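Local coordinates for protein GCN5-related N-acetyltransferase (Kribbella flavida, PDB 4MY0) that probably transfers acetyl groups from acetyl-CoA to amine substrates, perhaps aminoglycosides, as a member of the GCN5-related N-acetyltransferase family, at residues Leu150-Val160 and Ala234-Ser245; Gly164-Leu172 and Val189-Glu197. All coordinates share one frame; numbering follows the deposited sequence.

Interaction 1. Residues Leu150-Val160 and Ala234-Ser245; sequences LRSLGGREVAV and ATARALWATVGS. With ACO (acetyl coenzyme *a), chain P.
Ala238, whose CB faces Val158 and Val160, has its carbonyl oxygen held twice by Thr242: OG1 at 2.7 Å from Ala238 O and the backbone N at 2.9 Å, from opposite faces of the carbonyl plane. Across the contact, Arg237 NH1 donates to Leu153 O at 2.9 Å, in the carbonyl plane and on a lone pair. The Arg237 chain, extended from CG to NE, runs past that oxygen, and its NE forms a salt bridge with Glu233. Leu153 CD1 packs 3.5 Å from Trp240 CB, while Leu150 CD1 meets the indole obliquely at CE3. Gly155 lies so close to the helix that a CB would clash with Ala234 O. Farther along, the Arg151 guanidinium lies over acetyl-CoA's adenine, nearly parallel to it but offset toward the rim, NH1 3.2 Å from C4A; NH1 also donates to ribose O2B at 3.3 Å. With a leucine in place of Arg151, O2B would probably lose this donor and the adenine its flat cationic cover. Gly96, Gly98 and Gly100 of a second subunit also bind this cofactor. Apolar packing and the single Arg237 bond hold the loop against helix 233-244, while Arg151 contributes a charged, planar group to a cofactor site between subunits.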
loop_
_atom_site.group_PDB
_atom_site.type_symbol
_atom_site.label_atom_id
_atom_site.label_comp_id
_atom_site.label_asym_id
_atom_site.label_seq_id
_atom_site.Cartn_x
_atom_site.Cartn_y
_atom_site.Cartn_z
ATOM N N LEU C 150 5.533 20.212 -17.857
ATOM C CA LEU C 150 5.184 21.619 -17.700
ATOM C C LEU C 150 6.408 22.508 -17.886
ATOM O O LEU C 150 6.335 23.604 -18.461
ATOM C CB LEU C 150 4.607 21.832 -16.305
ATOM C CG LEU C 150 3.313 21.068 -16.051
ATOM C CD1 LEU C 150 2.780 21.379 -14.674
ATOM C CD2 LEU C 150 2.285 21.421 -17.094
ATOM N N ARG C 151 7.543 22.011 -17.409
ATOM C CA ARG C 151 8.771 22.780 -17.379
ATOM C C ARG C 151 9.204 23.203 -18.783
ATOM O O ARG C 151 9.815 24.259 -18.958
ATOM C CB ARG C 151 9.873 21.958 -16.715
ATOM C CG ARG C 151 11.190 22.691 -16.657
ATOM C CD ARG C 151 12.309 21.845 -16.085
ATOM N NE ARG C 151 13.547 22.575 -16.294
ATOM C CZ ARG C 151 14.310 22.421 -17.364
ATOM N NH1 ARG C 151 15.404 23.155 -17.512
ATOM N NH2 ARG C 151 13.974 21.527 -18.282
ATOM N N SER C 152 8.880 22.391 -19.785
ATOM C CA SER C 152 9.345 22.679 -21.142
ATOM C C SER C 152 8.299 23.347 -22.035
ATOM O O SER C 152 8.430 23.313 -23.254
ATOM C CB SER C 152 9.839 21.398 -21.812
ATOM O OG SER C 152 8.783 20.463 -21.896
ATOM N N LEU C 153 7.279 23.971 -21.438
ATOM C CA LEU C 153 6.242 24.642 -22.226
ATOM C C LEU C 153 6.710 25.924 -22.917
ATOM O O LEU C 153 6.084 26.372 -23.879
ATOM C CB LEU C 153 4.983 24.899 -21.391
ATOM C CG LEU C 153 4.201 23.622 -21.105
ATOM C CD1 LEU C 153 2.973 23.920 -20.274
ATOM C CD2 LEU C 153 3.822 22.912 -22.405
ATOM N N GLY C 154 7.809 26.509 -22.446
ATOM C CA GLY C 154 8.390 27.657 -23.128
ATOM C C GLY C 154 7.901 28.984 -22.580
ATOM O O GLY C 154 7.729 29.132 -21.369
ATOM N N GLY C 155 7.684 29.951 -23.470
ATOM C CA GLY C 155 7.252 31.282 -23.075
ATOM C C GLY C 155 8.297 32.025 -22.256
ATOM O O GLY C 155 7.952 32.781 -21.339
ATOM N N ARG C 156 9.573 31.814 -22.581
ATOM C CA ARG C 156 10.682 32.469 -21.879
ATOM C C ARG C 156 10.676 33.989 -22.063
ATOM O O ARG C 156 11.237 34.726 -21.254
ATOM C CB ARG C 156 12.023 31.906 -22.353
ATOM C CG ARG C 156 12.196 30.418 -22.121
ATOM C CD ARG C 156 13.210 30.133 -21.023
ATOM N NE ARG C 156 13.595 28.725 -21.002
ATOM C CZ ARG C 156 14.528 28.200 -21.793
ATOM N NH1 ARG C 156 14.821 26.906 -21.714
ATOM N NH2 ARG C 156 15.167 28.968 -22.668
ATOM N N GLU C 157 10.035 34.448 -23.135
ATOM C CA GLU C 157 10.004 35.867 -23.483
ATOM C C GLU C 157 8.978 36.657 -22.656
ATOM O O GLU C 157 8.934 37.890 -22.706
ATOM C CB GLU C 157 9.718 36.032 -24.985
ATOM C CG GLU C 157 8.287 35.648 -25.432
ATOM C CD GLU C 157 8.002 34.138 -25.392
ATOM O OE1 GLU C 157 6.906 33.718 -25.822
ATOM O OE2 GLU C 157 8.872 33.372 -24.935
ATOM N N VAL C 158 8.158 35.951 -21.884
ATOM C CA VAL C 158 7.141 36.617 -21.074
ATOM C C VAL C 158 7.698 37.039 -19.718
ATOM O O VAL C 158 8.234 36.212 -18.971
ATOM C CB VAL C 158 5.917 35.711 -20.847
ATOM C CG1 VAL C 158 4.840 36.447 -20.046
ATOM C CG2 VAL C 158 5.364 35.227 -22.176
ATOM N N ALA C 159 7.561 38.325 -19.399
ATOM C CA ALA C 159 7.918 38.837 -18.078
ATOM C C ALA C 159 6.992 38.250 -17.008
ATOM O O ALA C 159 5.775 38.413 -17.072
ATOM C CB ALA C 159 7.870 40.377 -18.061
ATOM N N VAL C 160 7.582 37.546 -16.046
ATOM C CA VAL C 160 6.856 36.951 -14.932
ATOM C C VAL C 160 7.555 37.380 -13.653
ATOM O O VAL C 160 8.758 37.197 -13.527
ATOM C CB VAL C 160 6.902 35.418 -14.994
ATOM C CG1 VAL C 160 6.266 34.826 -13.751
ATOM C CG2 VAL C 160 6.199 34.916 -16.230
ATOM N N ALA C 234 1.367 32.456 -24.912
ATOM C CA ALA C 234 2.691 32.700 -24.354
ATOM C C ALA C 234 2.677 32.792 -22.819
ATOM O O ALA C 234 3.556 32.253 -22.148
ATOM C CB ALA C 234 3.300 33.959 -24.968
ATOM N N THR C 235 1.684 33.475 -22.263
ATOM C CA THR C 235 1.618 33.634 -20.817
ATOM C C THR C 235 1.267 32.321 -20.125
ATOM O O THR C 235 1.823 32.006 -19.073
ATOM C CB THR C 235 0.612 34.724 -20.426
ATOM O OG1 THR C 235 1.070 35.972 -20.938
ATOM C CG2 THR C 235 0.482 34.831 -18.922
ATOM N N ALA C 236 0.343 31.555 -20.704
ATOM C CA ALA C 236 0.005 30.255 -20.124
ATOM C C ALA C 236 1.248 29.368 -20.064
ATOM O O ALA C 236 1.535 28.750 -19.033
ATOM C CB ALA C 236 -1.122 29.577 -20.906
ATOM N N ARG C 237 1.992 29.324 -21.163
ATOM C CA ARG C 237 3.191 28.500 -21.212
ATOM C C ARG C 237 4.172 28.943 -20.131
ATOM O O ARG C 237 4.688 28.113 -19.383
ATOM C CB ARG C 237 3.823 28.556 -22.599
ATOM C CG ARG C 237 2.985 27.882 -23.677
ATOM C CD ARG C 237 3.639 28.017 -25.067
ATOM N NE ARG C 237 2.946 27.221 -26.079
ATOM C CZ ARG C 237 3.115 25.908 -26.239
ATOM N NH1 ARG C 237 3.955 25.243 -25.457
ATOM N NH2 ARG C 237 2.450 25.259 -27.183
ATOM N N ALA C 238 4.381 30.256 -20.019
ATOM C CA ALA C 238 5.324 30.818 -19.044
ATOM C C ALA C 238 4.959 30.489 -17.597
ATOM O O ALA C 238 5.836 30.174 -16.788
ATOM C CB ALA C 238 5.442 32.338 -19.225
ATOM N N LEU C 239 3.675 30.595 -17.263
ATOM C CA LEU C 239 3.241 30.370 -15.890
ATOM C C LEU C 239 3.287 28.882 -15.543
ATOM O O LEU C 239 3.720 28.517 -14.450
ATOM C CB LEU C 239 1.839 30.928 -15.660
ATOM C CG LEU C 239 1.683 32.447 -15.726
ATOM C CD1 LEU C 239 0.219 32.798 -15.705
ATOM C CD2 LEU C 239 2.409 33.131 -14.573
ATOM N N TRP C 240 2.848 28.022 -16.460
ATOM C CA TRP C 240 3.005 26.575 -16.241
ATOM C C TRP C 240 4.479 26.223 -16.151
ATOM O O TRP C 240 4.872 25.372 -15.364
ATOM C CB TRP C 240 2.336 25.751 -17.348
ATOM C CG TRP C 240 0.850 25.683 -17.190
ATOM C CD1 TRP C 240 -0.094 26.250 -18.002
ATOM C CD2 TRP C 240 0.130 25.025 -16.136
ATOM N NE1 TRP C 240 -1.360 25.979 -17.516
ATOM C CE2 TRP C 240 -1.247 25.241 -16.367
ATOM C CE3 TRP C 240 0.521 24.290 -15.005
ATOM C CZ2 TRP C 240 -2.238 24.739 -15.513
ATOM C CZ3 TRP C 240 -0.455 23.792 -14.163
ATOM C CH2 TRP C 240 -1.822 24.012 -14.420
ATOM N N ALA C 241 5.302 26.873 -16.968
ATOM C CA ALA C 241 6.727 26.559 -16.952
ATOM C C ALA C 241 7.372 27.024 -15.637
ATOM O O ALA C 241 8.291 26.380 -15.132
ATOM C CB ALA C 241 7.431 27.150 -18.174
ATOM N N THR C 242 6.878 28.131 -15.078
ATOM C CA THR C 242 7.302 28.570 -13.744
ATOM C C THR C 242 7.041 27.486 -12.693
ATOM O O THR C 242 7.937 27.132 -11.925
ATOM C CB THR C 242 6.596 29.869 -13.324
ATOM O OG1 THR C 242 6.819 30.866 -14.325
ATOM C CG2 THR C 242 7.132 30.376 -11.981
ATOM N N VAL C 243 5.823 26.948 -12.666
ATOM C CA VAL C 243 5.502 25.876 -11.722
ATOM C C VAL C 243 6.381 24.643 -11.976
ATOM O O VAL C 243 6.973 24.077 -11.048
ATOM C CB VAL C 243 4.018 25.462 -11.812
ATOM C CG1 VAL C 243 3.699 24.376 -10.781
ATOM C CG2 VAL C 243 3.110 26.675 -11.606
ATOM N N GLY C 244 6.469 24.239 -13.238
ATOM C CA GLY C 244 7.225 23.054 -13.620
ATOM C C GLY C 244 8.728 23.165 -13.424
ATOM O O GLY C 244 9.422 22.148 -13.382
ATOM N N SER C 245 9.235 24.391 -13.296
ATOM C CA SER C 245 10.665 24.609 -13.082
ATOM C C SER C 245 11.129 23.887 -11.815
ATOM O O SER C 245 12.321 23.680 -11.622
ATOM C CB SER C 245 10.981 26.102 -12.963
ATOM O OG SER C 245 10.524 26.615 -11.712
HETATM N N1A ACO P . 15.652 19.223 -15.762
HETATM C C2A ACO P . 16.481 19.132 -16.825
HETATM N N3A ACO P . 17.411 20.065 -17.123
HETATM C C4A ACO P . 17.553 21.164 -16.345
HETATM C C5A ACO P . 16.681 21.335 -15.170
HETATM C C6A ACO P . 15.683 20.272 -14.903
HETATM N N6A ACO P . 14.844 20.357 -13.838
HETATM N N7A ACO P . 17.034 22.501 -14.591
HETATM C C8A ACO P . 18.042 23.037 -15.324
HETATM N N9A ACO P . 18.343 22.241 -16.372
HETATM C C1B ACO P . 19.389 22.474 -17.391
HETATM C C2B ACO P . 19.033 23.605 -18.328
HETATM O O2B ACO P . 18.125 23.193 -19.359
HETATM C C3B ACO P . 20.406 23.943 -18.869
HETATM O O3B ACO P . 20.766 22.945 -19.818
HETATM P P3B ACO P . 20.652 23.182 -21.405
HETATM O O7A ACO P . 19.291 23.819 -21.592
HETATM O O8A ACO P . 21.819 24.102 -21.686
HETATM O O9A ACO P . 20.801 21.797 -21.990
HETATM C C4B ACO P . 21.343 23.721 -17.693
HETATM O O4B ACO P . 20.614 22.884 -16.781
HETATM C C5B ACO P . 21.739 25.023 -16.999
HETATM O O5B ACO P . 20.548 25.792 -16.805
HETATM P P1A ACO P . 20.455 27.073 -15.830
HETATM O O1A ACO P . 21.830 27.624 -15.533
HETATM O O2A ACO P . 19.352 27.909 -16.413
HETATM O O3A ACO P . 19.968 26.345 -14.472
HETATM P P2A ACO P . 18.925 26.961 -13.413
HETATM O O4A ACO P . 19.277 28.423 -13.222
HETATM O O5A ACO P . 17.543 26.592 -13.860
HETATM O O6A ACO P . 19.312 26.176 -12.048
HETATM C CBP ACO P . 18.550 24.428 -10.573
HETATM C CCP ACO P . 19.144 24.764 -11.933
HETATM C CDP ACO P . 19.500 24.821 -9.446
HETATM C CEP ACO P . 18.288 22.930 -10.525
HETATM C CAP ACO P . 17.248 25.227 -10.473
HETATM O OAP ACO P . 16.427 24.939 -11.619
HETATM C C9P ACO P . 16.509 24.996 -9.182
HETATM O O9P ACO P . 16.681 25.781 -8.257
HETATM N N8P ACO P . 15.681 23.943 -9.098
HETATM C C7P ACO P . 14.899 23.616 -7.912
HETATM C C6P ACO P . 15.765 23.302 -6.695
HETATM C C5P ACO P . 16.816 22.267 -7.034
HETATM O O5P ACO P . 16.512 21.248 -7.646
HETATM N N4P ACO P . 18.058 22.512 -6.617
HETATM C C3P ACO P . 18.949 21.421 -6.229
HETATM C C2P ACO P . 20.054 21.183 -7.246
HETATM S S1P ACO P . 21.234 20.028 -6.600
#

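Interaction 2. Residues Gly164-Leu172 and Val189-Glu197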
loop_
_atom_site.group_PDB
_atom_site.type_symbol
_atom_site.label_atom_id
_atom_site.label_comp_id
_atom_site.label_asym_id
_atom_site.label_seq_id
_atom_site.Cartn_x
_atom_site.Cartn_y
_atom_site.Cartn_z
ATOM N N GLY C 164 2.780 39.475 -4.432
ATOM C CA GLY C 164 2.429 39.478 -3.024
ATOM C C GLY C 164 1.104 40.168 -2.740
ATOM O O GLY C 164 0.287 40.381 -3.643
ATOM N N ALA C 165 0.907 40.535 -1.477
ATOM C CA ALA C 165 -0.366 41.045 -0.989
ATOM C C ALA C 165 -0.925 42.210 -1.801
ATOM O O ALA C 165 -2.140 42.283 -2.039
ATOM C CB ALA C 165 -0.229 41.454 0.473
ATOM N N LYS C 166 -0.047 43.125 -2.204
ATOM C CA LYS C 166 -0.473 44.345 -2.884
ATOM C C LYS C 166 -0.995 44.097 -4.300
ATOM O O LYS C 166 -1.513 45.008 -4.942
ATOM C CB LYS C 166 0.671 45.358 -2.928
ATOM C CG LYS C 166 1.161 45.803 -1.557
ATOM C CD LYS C 166 2.371 44.986 -1.099
ATOM C CE LYS C 166 2.562 45.043 0.422
ATOM N NZ LYS C 166 2.684 46.436 0.941
ATOM N N ASP C 167 -0.844 42.870 -4.792
ATOM C CA ASP C 167 -1.304 42.539 -6.130
ATOM C C ASP C 167 -2.721 41.968 -6.125
ATOM O O ASP C 167 -3.224 41.529 -7.158
ATOM C CB ASP C 167 -0.337 41.552 -6.776
ATOM C CG ASP C 167 1.045 42.145 -6.973
ATOM O OD1 ASP C 167 1.148 43.191 -7.654
ATOM O OD2 ASP C 167 2.025 41.566 -6.442
ATOM N N ALA C 168 -3.365 41.979 -4.961
ATOM C CA ALA C 168 -4.689 41.372 -4.829
ATOM C C ALA C 168 -5.683 41.954 -5.831
ATOM O O ALA C 168 -6.412 41.207 -6.468
ATOM C CB ALA C 168 -5.217 41.532 -3.405
ATOM N N ALA C 169 -5.709 43.280 -5.972
ATOM C CA ALA C 169 -6.682 43.916 -6.860
ATOM C C ALA C 169 -6.396 43.607 -8.333
ATOM O O ALA C 169 -7.322 43.469 -9.136
ATOM C CB ALA C 169 -6.745 45.434 -6.619
ATOM N N ARG C 170 -5.119 43.510 -8.690
ATOM C CA ARG C 170 -4.747 43.119 -10.050
ATOM C C ARG C 170 -5.202 41.695 -10.373
ATOM O O ARG C 170 -5.648 41.417 -11.494
ATOM C CB ARG C 170 -3.239 43.264 -10.265
ATOM C CG ARG C 170 -2.764 42.815 -11.637
ATOM C CD ARG C 170 -3.457 43.619 -12.742
ATOM N NE ARG C 170 -2.940 43.290 -14.068
ATOM C CZ ARG C 170 -3.453 43.760 -15.201
ATOM N NH1 ARG C 170 -4.506 44.569 -15.159
ATOM N NH2 ARG C 170 -2.919 43.420 -16.373
ATOM N N PHE C 171 -5.095 40.793 -9.394
ATOM C CA PHE C 171 -5.534 39.407 -9.577
ATOM C C PHE C 171 -7.031 39.364 -9.875
ATOM O O PHE C 171 -7.484 38.623 -10.758
ATOM C CB PHE C 171 -5.242 38.573 -8.324
ATOM C CG PHE C 171 -3.841 38.012 -8.265
ATOM C CD1 PHE C 171 -3.630 36.696 -7.893
ATOM C CD2 PHE C 171 -2.740 38.800 -8.577
ATOM C CE1 PHE C 171 -2.337 36.177 -7.831
ATOM C CE2 PHE C 171 -1.450 38.292 -8.519
ATOM C CZ PHE C 171 -1.243 36.987 -8.153
ATOM N N LEU C 172 -7.795 40.155 -9.127
ATOM C CA LEU C 172 -9.239 40.233 -9.332
ATOM C C LEU C 172 -9.608 40.775 -10.704
ATOM O O LEU C 172 -10.577 40.316 -11.307
ATOM C CB LEU C 172 -9.900 41.057 -8.227
ATOM C CG LEU C 172 -10.062 40.205 -6.969
ATOM C CD1 LEU C 172 -10.493 41.036 -5.756
ATOM C CD2 LEU C 172 -11.048 39.069 -7.253
ATOM N N VAL C 189 -16.068 34.227 -5.917
ATOM C CA VAL C 189 -15.433 35.539 -5.834
ATOM C C VAL C 189 -15.164 35.821 -4.356
ATOM O O VAL C 189 -16.098 35.859 -3.551
ATOM C CB VAL C 189 -16.353 36.648 -6.356
ATOM C CG1 VAL C 189 -15.683 38.007 -6.191
ATOM C CG2 VAL C 189 -16.733 36.398 -7.799
ATOM N N TRP C 190 -13.898 35.999 -3.994
ATOM C CA TRP C 190 -13.535 36.304 -2.617
ATOM C C TRP C 190 -13.360 37.805 -2.449
ATOM O O TRP C 190 -13.007 38.500 -3.400
ATOM C CB TRP C 190 -12.208 35.625 -2.250
ATOM C CG TRP C 190 -12.258 34.132 -2.166
ATOM C CD1 TRP C 190 -12.103 33.240 -3.193
ATOM C CD2 TRP C 190 -12.452 33.350 -0.982
ATOM N NE1 TRP C 190 -12.205 31.950 -2.713
ATOM C CE2 TRP C 190 -12.416 31.996 -1.357
ATOM C CE3 TRP C 190 -12.659 33.668 0.364
ATOM C CZ2 TRP C 190 -12.582 30.961 -0.433
ATOM C CZ3 TRP C 190 -12.819 32.642 1.275
ATOM C CH2 TRP C 190 -12.784 31.313 0.879
ATOM N N PRO C 191 -13.583 38.311 -1.226
ATOM C CA PRO C 191 -13.230 39.710 -0.930
ATOM C C PRO C 191 -11.755 39.985 -1.242
ATOM O O PRO C 191 -10.930 39.075 -1.098
ATOM C CB PRO C 191 -13.454 39.813 0.580
ATOM C CG PRO C 191 -14.439 38.707 0.904
ATOM C CD PRO C 191 -14.122 37.595 -0.054
ATOM N N GLU C 192 -11.429 41.206 -1.665
ATOM C CA GLU C 192 -10.043 41.584 -1.954
ATOM C C GLU C 192 -9.135 41.359 -0.745
ATOM O O GLU C 192 -7.972 40.967 -0.894
ATOM C CB GLU C 192 -9.958 43.050 -2.398
ATOM C CG GLU C 192 -8.529 43.578 -2.550
ATOM C CD GLU C 192 -8.473 44.955 -3.195
ATOM O OE1 GLU C 192 -7.585 45.755 -2.824
ATOM O OE2 GLU C 192 -9.311 45.232 -4.079
ATOM N N SER C 193 -9.679 41.604 0.447
ATOM C CA SER C 193 -8.946 41.421 1.701
ATOM C C SER C 193 -8.507 39.967 1.883
ATOM O O SER C 193 -7.359 39.692 2.259
ATOM C CB SER C 193 -9.813 41.846 2.896
ATOM O OG SER C 193 -10.797 40.863 3.195
ATOM N N LYS C 194 -9.426 39.043 1.616
ATOM C CA LYS C 194 -9.170 37.614 1.794
ATOM C C LYS C 194 -8.138 37.113 0.785
ATOM O O LYS C 194 -7.322 36.240 1.087
ATOM C CB LYS C 194 -10.473 36.824 1.666
ATOM C CG LYS C 194 -10.526 35.576 2.541
ATOM C CD LYS C 194 -10.920 35.907 3.978
ATOM C CE LYS C 194 -10.753 34.695 4.892
ATOM N NZ LYS C 194 -11.395 34.911 6.226
ATOM N N ILE C 195 -8.162 37.687 -0.412
ATOM C CA ILE C 195 -7.183 37.356 -1.441
ATOM C C ILE C 195 -5.796 37.851 -1.042
ATOM O O ILE C 195 -4.803 37.160 -1.241
ATOM C CB ILE C 195 -7.604 37.935 -2.798
ATOM C CG1 ILE C 195 -8.734 37.078 -3.372
ATOM C CG2 ILE C 195 -6.401 38.023 -3.760
ATOM C CD1 ILE C 195 -9.544 37.763 -4.404
ATOM N N ALA C 196 -5.741 39.042 -0.458
ATOM C CA ALA C 196 -4.494 39.574 0.078
ATOM C C ALA C 196 -3.882 38.654 1.155
ATOM O O ALA C 196 -2.659 38.453 1.190
ATOM C CB ALA C 196 -4.708 40.997 0.621
ATOM N N GLU C 197 -4.729 38.104 2.029
ATOM C CA GLU C 197 -4.274 37.168 3.060
ATOM C C GLU C 197 -3.626 35.955 2.410
ATOM O O GLU C 197 -2.576 35.476 2.838
ATOM C CB GLU C 197 -5.450 36.709 3.939
ATOM C CG GLU C 197 -6.158 37.837 4.702
ATOM C CD GLU C 197 -7.280 37.332 5.611
ATOM O OE1 GLU C 197 -7.356 36.104 5.848
ATOM O OE2 GLU C 197 -8.083 38.170 6.086
#
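Leu172 and Ile195 meet through their outer branches, the two side chains crossing at a slant. Leu172 CD2 comes within 3.5 Å of Ile195 CD1, tighter than an ordinary carbon contact, and Leu172 CG is almost as near. In Ile195 the two branches have separate tasks: CG1 is turned anti to the carbonyl carbon (chi1 -76°) and carries CD1 to the leucine, whereas CG2 is anti to the backbone N and sits 3.7 Å from Ala168 CB. Leu172 CD1 reaches the start of the facing helix, 3.9 Å from Glu192 CA. Glu192 itself extends away from its backbone N (chi1 173°), laying its chain past Ala168, so that CG is 4.0 Å from Ala168 CB and OE2 stops 3.6 Å from Ala169 CB. Ala196 CB packs against both Ala165 O and Ala168 CB, where short side chains let the backbones approach. No hydrogen bond spans the contact. The turn into the first helix is tied locally, Gly164 N donating to the anti lone pair of Asp167 OD2 at 3.0 Å.

This is largely apolar helix-helix packing away from the annotated sites: the axes of 168-172 and 192-197 cross at 113°, 9.3 Å apart. Phe171 stacks on Phe213 and also touches Leu208 on strand 205-209, and Val189 pairs by backbone with Gln72 of strand 61-75, placing the helices between strands of the two GNAT regions.

In the fold
Along the chain the order is 150-160, 164-172, 189-197, 234-245, so interaction 2 is formed wholly within the span that interaction 1 brackets. The two centres lie about 23 Å apart, and the contacts adjoin in sequence without otherwise touching. Strand 205-209 links them: Val158 and Val160 rest on its Ala209 and Tyr207, whereas Asp167 and Phe171 meet Leu208, an alternation consistent with the two contacts on its two faces. Interaction 1 packs helix 233-244, in the second GNAT family region, beside a cofactor site shared with a neighbouring subunit. Interaction 2 pairs helices 168-182 and 192-200 nearer the chain's centre, so cofactor binding probably concerns interaction 1 alone, interaction 2 being internal packing.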